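Local coordinates for protein PAN2-PAN3 deadenylation complex catalytic subunit pan2 (Neurospora crassa, PDB 4CZX) that probably shortens the poly(A) tails of mRNA as catalytic subunit of the PAN deadenylation complex, represented here by its N-terminal WD40 domain, at residues I260-N263 against Q267-V270; R7-L12 against Q280-Q285. One frame throughout, in Å; residues are numbered along the deposited sequence.

How the interactions relate
Both interactions belong to the seven-bladed WD40 propeller of pan2 and lie about 11 Å apart, centre to centre. Interaction 1 is a hairpin inside one blade, between strands 258-262 and 267-272. The next strand of that blade, 279-283, belongs to interaction 2, which ties it to the chain's N-terminal segment. The two contacts meet where strands 267-272 and 279-283 pair as neighbours: Ile268 N lies 2.9 Å from Cys282 O and Val270 N 2.9 Å from Gln280 O, both probable hydrogen bonds. Cys282 thus pairs with the hairpin through its backbone and packs on Trp9 through its side chain. The exonuclease domain that carries the metal-dependent activity is not part of this chain.

Interaction 1. Residues I260-N263 against Q267-V270; sequences IVVN and QIHV
With chi1 at -56° and -62°, Ile260 and Ile268 each place CG1 beside the backbone N and CG2 anti to it, which brings the two CG2 methyls to 3.8 Å. The other branch of Ile268, CG1, runs beside Val262, 3.8 Å from its CG2, so the isoleucine sits between two side chains of the facing strand. All three point to one face of the sheet, where Phe293 of strand 290-295 packs on Ile260 and Val262. Val261 and His269, the intervening hydrogen-bonded pair, point to the other face. Val261 N reaches His269 O at 2.8 Å in an almost straight bond, and the return bond from His269 N to Val261 O is equally short. On that face NE2 of His269 donates to Gln267 OE1 at 2.9 Å, close to the ring plane, which helps fix the imidazole's rotation; Phe242 meets this ring edge-to-face. Beyond these pairs, Asn263 N donates to Gln267 O at 2.9 Å. Its side chain points across to the other strand, where OD1 accepts from Gln267 N, also at 2.9 Å, while ND2 is hydrogen-bonded to Pro244 O. The arrangement is an antiparallel beta hairpin in a WD40 propeller blade, its turn braced by an asparagine side chain.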
loop_
_atom_site.group_PDB
_atom_site.type_symbol
_atom_site.label_atom_id
_atom_site.label_comp_id
_atom_site.label_asym_id
_atom_site.label_seq_id
_atom_site.Cartn_x
_atom_site.Cartn_y
_atom_site.Cartn_z
ATOM N N ILE A 260 21.546 17.330 -40.545
ATOM C CA ILE A 260 20.477 16.371 -40.746
ATOM C C ILE A 260 19.175 17.035 -40.325
ATOM O O ILE A 260 19.000 17.339 -39.160
ATOM C CB ILE A 260 20.701 15.098 -39.923
ATOM C CG1 ILE A 260 22.069 14.493 -40.265
ATOM C CG2 ILE A 260 19.596 14.102 -40.189
ATOM C CD1 ILE A 260 22.530 13.435 -39.254
ATOM N N VAL A 261 18.283 17.268 -41.285
ATOM C CA VAL A 261 17.090 18.081 -41.055
ATOM C C VAL A 261 15.810 17.269 -41.188
ATOM O O VAL A 261 15.646 16.512 -42.149
ATOM C CB VAL A 261 17.032 19.256 -42.047
ATOM C CG1 VAL A 261 15.902 20.209 -41.668
ATOM C CG2 VAL A 261 18.372 19.968 -42.077
ATOM N N VAL A 262 14.895 17.450 -40.239
ATOM C CA VAL A 262 13.730 16.592 -40.132
ATOM C C VAL A 262 12.450 17.419 -40.030
ATOM O O VAL A 262 12.397 18.388 -39.275
ATOM C CB VAL A 262 13.826 15.665 -38.888
ATOM C CG1 VAL A 262 12.714 14.631 -38.907
ATOM C CG2 VAL A 262 15.196 14.983 -38.830
ATOM N N ASN A 263 11.423 17.029 -40.777
ATOM C CA ASN A 263 10.119 17.675 -40.644
ATOM C C ASN A 263 9.171 16.793 -39.835
ATOM O O ASN A 263 9.494 15.647 -39.513
ATOM C CB ASN A 263 9.549 18.029 -42.033
ATOM C CG ASN A 263 8.570 17.000 -42.586
ATOM O OD1 ASN A 263 8.706 15.796 -42.387
ATOM N ND2 ASN A 263 7.574 17.492 -43.319
ATOM N N GLN A 267 10.069 13.315 -42.838
ATOM C CA GLN A 267 10.932 13.514 -43.996
ATOM C C GLN A 267 12.263 14.090 -43.540
ATOM O O GLN A 267 12.301 15.037 -42.757
ATOM C CB GLN A 267 10.282 14.438 -45.024
ATOM C CG GLN A 267 11.190 14.743 -46.203
ATOM C CD GLN A 267 10.516 15.576 -47.273
ATOM O OE1 GLN A 267 11.173 16.059 -48.198
ATOM N NE2 GLN A 267 9.198 15.747 -47.158
ATOM N N ILE A 268 13.352 13.510 -44.031
ATOM C CA ILE A 268 14.690 13.890 -43.600
ATOM C C ILE A 268 15.573 14.295 -44.782
ATOM O O ILE A 268 15.600 13.610 -45.807
ATOM C CB ILE A 268 15.373 12.738 -42.838
ATOM C CG1 ILE A 268 14.591 12.400 -41.565
ATOM C CG2 ILE A 268 16.810 13.088 -42.495
ATOM C CD1 ILE A 268 15.171 11.237 -40.804
ATOM N N HIS A 269 16.268 15.421 -44.643
ATOM C CA HIS A 269 17.294 15.815 -45.605
ATOM C C HIS A 269 18.657 15.780 -44.938
ATOM O O HIS A 269 18.822 16.305 -43.836
ATOM C CB HIS A 269 17.048 17.217 -46.162
ATOM C CG HIS A 269 15.816 17.335 -47.005
ATOM N ND1 HIS A 269 15.575 18.428 -47.811
ATOM C CD2 HIS A 269 14.756 16.509 -47.164
ATOM C CE1 HIS A 269 14.422 18.266 -48.435
ATOM N NE2 HIS A 269 13.902 17.111 -48.056
ATOM N N VAL A 270 19.626 15.160 -45.605
ATOM C CA VAL A 270 21.009 15.206 -45.152
ATOM C C VAL A 270 21.695 16.190 -46.078
ATOM O O VAL A 270 21.872 15.910 -47.265
ATOM C CB VAL A 270 21.686 13.827 -45.184
ATOM C CG1 VAL A 270 23.115 13.929 -44.679
ATOM C CG2 VAL A 270 20.905 12.839 -44.332
#

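Interaction 2. Residues R7-L12 against Q280-Q285; sequences RDWTQL and QVCYTQ
Trp9 and Cys282 have their CA atoms 7.8 Å apart, too far for backbone pairing; the indole of Trp9 spans the gap between the N-terminal segment and residues 282-284. Cys282 lies over one face of that indole. Its CB stands 3.7 Å from the centroid of the five-membered ring in a CH-pi contact, and its SG stands 3.7 Å from the centroid of the six-membered ring, a sulfur-aromatic contact. With chi1 at 58°, SG lies between the backbone N and the carbonyl carbon of Cys282, and this carries the sulfur from CB, already over the five-membered ring, out over the six-membered one. The closest sulfur approach is SG to Trp9 CE2, 3.4 Å. At the ring edge, Trp9 NE1 donates to Tyr283 O at 3.1 Å. This oxygen lies in the indole plane, although the N-H comes from above the carbonyl plane, and the bond restrains the rotation of the ring. Further along the same edge, Thr284 CG2 meets Trp9 CZ2 at 3.7 Å, while Thr284 OG1 is hydrogen-bonded to Gly266 O. Trp9 also stacks on Trp314 of strand 310-315 and touches Ile268 of strand 267-272. The indole thereby bridges two neighbouring propeller blades: the one containing strand 279-283 and the next, where strand 10-16 pairs with strand 310-315.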
loop_
_atom_site.group_PDB
_atom_site.type_symbol
_atom_site.label_atom_id
_atom_site.label_comp_id
_atom_site.label_asym_id
_atom_site.label_seq_id
_atom_site.Cartn_x
_atom_site.Cartn_y
_atom_site.Cartn_z
ATOM N N ARG A 7 19.013 -0.089 -49.362
ATOM C CA ARG A 7 20.128 -0.859 -48.816
ATOM C C ARG A 7 20.977 -0.002 -47.879
ATOM O O ARG A 7 21.898 -0.507 -47.239
ATOM C CB ARG A 7 20.999 -1.434 -49.938
ATOM C CG ARG A 7 20.443 -2.692 -50.594
ATOM C CD ARG A 7 21.133 -2.989 -51.927
ATOM N NE ARG A 7 20.876 -1.931 -52.903
ATOM C CZ ARG A 7 21.235 -1.972 -54.182
ATOM N NH1 ARG A 7 21.876 -3.028 -54.667
ATOM N NH2 ARG A 7 20.949 -0.950 -54.980
ATOM N N ASP A 8 20.672 1.293 -47.809
ATOM C CA ASP A 8 21.391 2.210 -46.920
ATOM C C ASP A 8 20.491 2.816 -45.865
ATOM O O ASP A 8 20.967 3.487 -44.951
ATOM C CB ASP A 8 22.035 3.346 -47.707
ATOM C CG ASP A 8 23.109 2.865 -48.648
ATOM O OD1 ASP A 8 23.806 1.888 -48.302
ATOM O OD2 ASP A 8 23.243 3.461 -49.735
ATOM N N TRP A 9 19.190 2.586 -46.005
ATOM C CA TRP A 9 18.205 3.270 -45.182
ATOM C C TRP A 9 16.974 2.403 -44.939
ATOM O O TRP A 9 16.210 2.118 -45.861
ATOM C CB TRP A 9 17.798 4.584 -45.847
ATOM C CG TRP A 9 16.885 5.426 -45.022
ATOM C CD1 TRP A 9 15.557 5.655 -45.241
ATOM C CD2 TRP A 9 17.233 6.161 -43.844
ATOM N NE1 TRP A 9 15.056 6.491 -44.271
ATOM C CE2 TRP A 9 16.065 6.814 -43.400
ATOM C CE3 TRP A 9 18.419 6.330 -43.120
ATOM C CZ2 TRP A 9 16.048 7.623 -42.262
ATOM C CZ3 TRP A 9 18.401 7.137 -41.991
ATOM C CH2 TRP A 9 17.220 7.774 -41.576
ATOM N N THR A 10 16.793 1.980 -43.696
ATOM C CA THR A 10 15.628 1.183 -43.341
ATOM C C THR A 10 15.312 1.345 -41.856
ATOM O O THR A 10 16.147 1.827 -41.083
ATOM C CB THR A 10 15.839 -0.309 -43.687
ATOM O OG1 THR A 10 14.586 -1.002 -43.621
ATOM C CG2 THR A 10 16.835 -0.956 -42.735
ATOM N N GLN A 11 14.091 0.983 -41.466
ATOM C CA GLN A 11 13.705 1.025 -40.064
ATOM C C GLN A 11 14.297 -0.169 -39.336
ATOM O O GLN A 11 14.019 -1.316 -39.681
ATOM C CB GLN A 11 12.184 1.044 -39.905
ATOM C CG GLN A 11 11.741 1.113 -38.461
ATOM C CD GLN A 11 10.240 1.290 -38.315
ATOM O OE1 GLN A 11 9.601 0.618 -37.506
ATOM N NE2 GLN A 11 9.674 2.203 -39.094
ATOM N N LEU A 12 15.110 0.110 -38.323
ATOM C CA LEU A 12 15.896 -0.920 -37.658
ATOM C C LEU A 12 15.251 -1.409 -36.362
ATOM O O LEU A 12 15.466 -2.550 -35.940
ATOM C CB LEU A 12 17.304 -0.390 -37.376
ATOM C CG LEU A 12 18.105 -0.034 -38.631
ATOM C CD1 LEU A 12 19.358 0.731 -38.262
ATOM C CD2 LEU A 12 18.449 -1.296 -39.413
ATOM N N GLN A 280 20.807 14.515 -49.660
ATOM C CA GLN A 280 20.143 13.224 -49.760
ATOM C C GLN A 280 18.802 13.289 -49.055
ATOM O O GLN A 280 18.711 13.764 -47.924
ATOM C CB GLN A 280 20.996 12.104 -49.152
ATOM C CG GLN A 280 22.235 11.746 -49.954
ATOM C CD GLN A 280 22.617 10.280 -49.809
ATOM O OE1 GLN A 280 23.139 9.856 -48.775
ATOM N NE2 GLN A 280 22.347 9.496 -50.850
ATOM N N VAL A 281 17.765 12.805 -49.725
ATOM C CA VAL A 281 16.426 12.807 -49.158
ATOM C C VAL A 281 15.993 11.390 -48.800
ATOM O O VAL A 281 16.195 10.451 -49.573
ATOM C CB VAL A 281 15.404 13.428 -50.136
ATOM C CG1 VAL A 281 14.015 13.464 -49.515
ATOM C CG2 VAL A 281 15.846 14.825 -50.546
ATOM N N CYS A 282 15.404 11.235 -47.621
ATOM C CA CYS A 282 14.784 9.971 -47.272
ATOM C C CYS A 282 13.518 10.201 -46.455
ATOM O O CYS A 282 13.243 11.305 -45.974
ATOM C CB CYS A 282 15.765 9.074 -46.509
ATOM S SG CYS A 282 16.400 9.800 -45.002
ATOM N N TYR A 283 12.736 9.144 -46.322
ATOM C CA TYR A 283 11.483 9.231 -45.608
ATOM C C TYR A 283 11.447 8.163 -44.533
ATOM O O TYR A 283 12.067 7.104 -44.667
ATOM C CB TYR A 283 10.303 9.083 -46.569
ATOM C CG TYR A 283 10.264 10.135 -47.656
ATOM C CD1 TYR A 283 9.705 11.384 -47.420
ATOM C CD2 TYR A 283 10.779 9.877 -48.920
ATOM C CE1 TYR A 283 9.663 12.349 -48.412
ATOM C CE2 TYR A 283 10.742 10.832 -49.915
ATOM C CZ TYR A 283 10.183 12.067 -49.657
ATOM O OH TYR A 283 10.145 13.023 -50.647
ATOM N N THR A 284 10.750 8.468 -43.449
ATOM C CA THR A 284 10.490 7.496 -42.402
ATOM C C THR A 284 8.978 7.340 -42.331
ATOM O O THR A 284 8.252 8.078 -42.997
ATOM C CB THR A 284 11.072 7.934 -41.052
ATOM O OG1 THR A 284 10.537 9.210 -40.692
ATOM C CG2 THR A 284 12.597 8.051 -41.143
ATOM N N GLN A 285 8.486 6.380 -41.557
ATOM C CA GLN A 285 7.041 6.155 -41.527
ATOM C C GLN A 285 6.485 6.306 -40.134
ATOM O O GLN A 285 5.967 5.343 -39.573
ATOM C CB GLN A 285 6.697 4.762 -42.057
ATOM C CG GLN A 285 7.611 4.264 -43.162
ATOM C CD GLN A 285 7.549 5.126 -44.405
ATOM O OE1 GLN A 285 6.560 5.820 -44.647
ATOM N NE2 GLN A 285 8.612 5.088 -45.202
#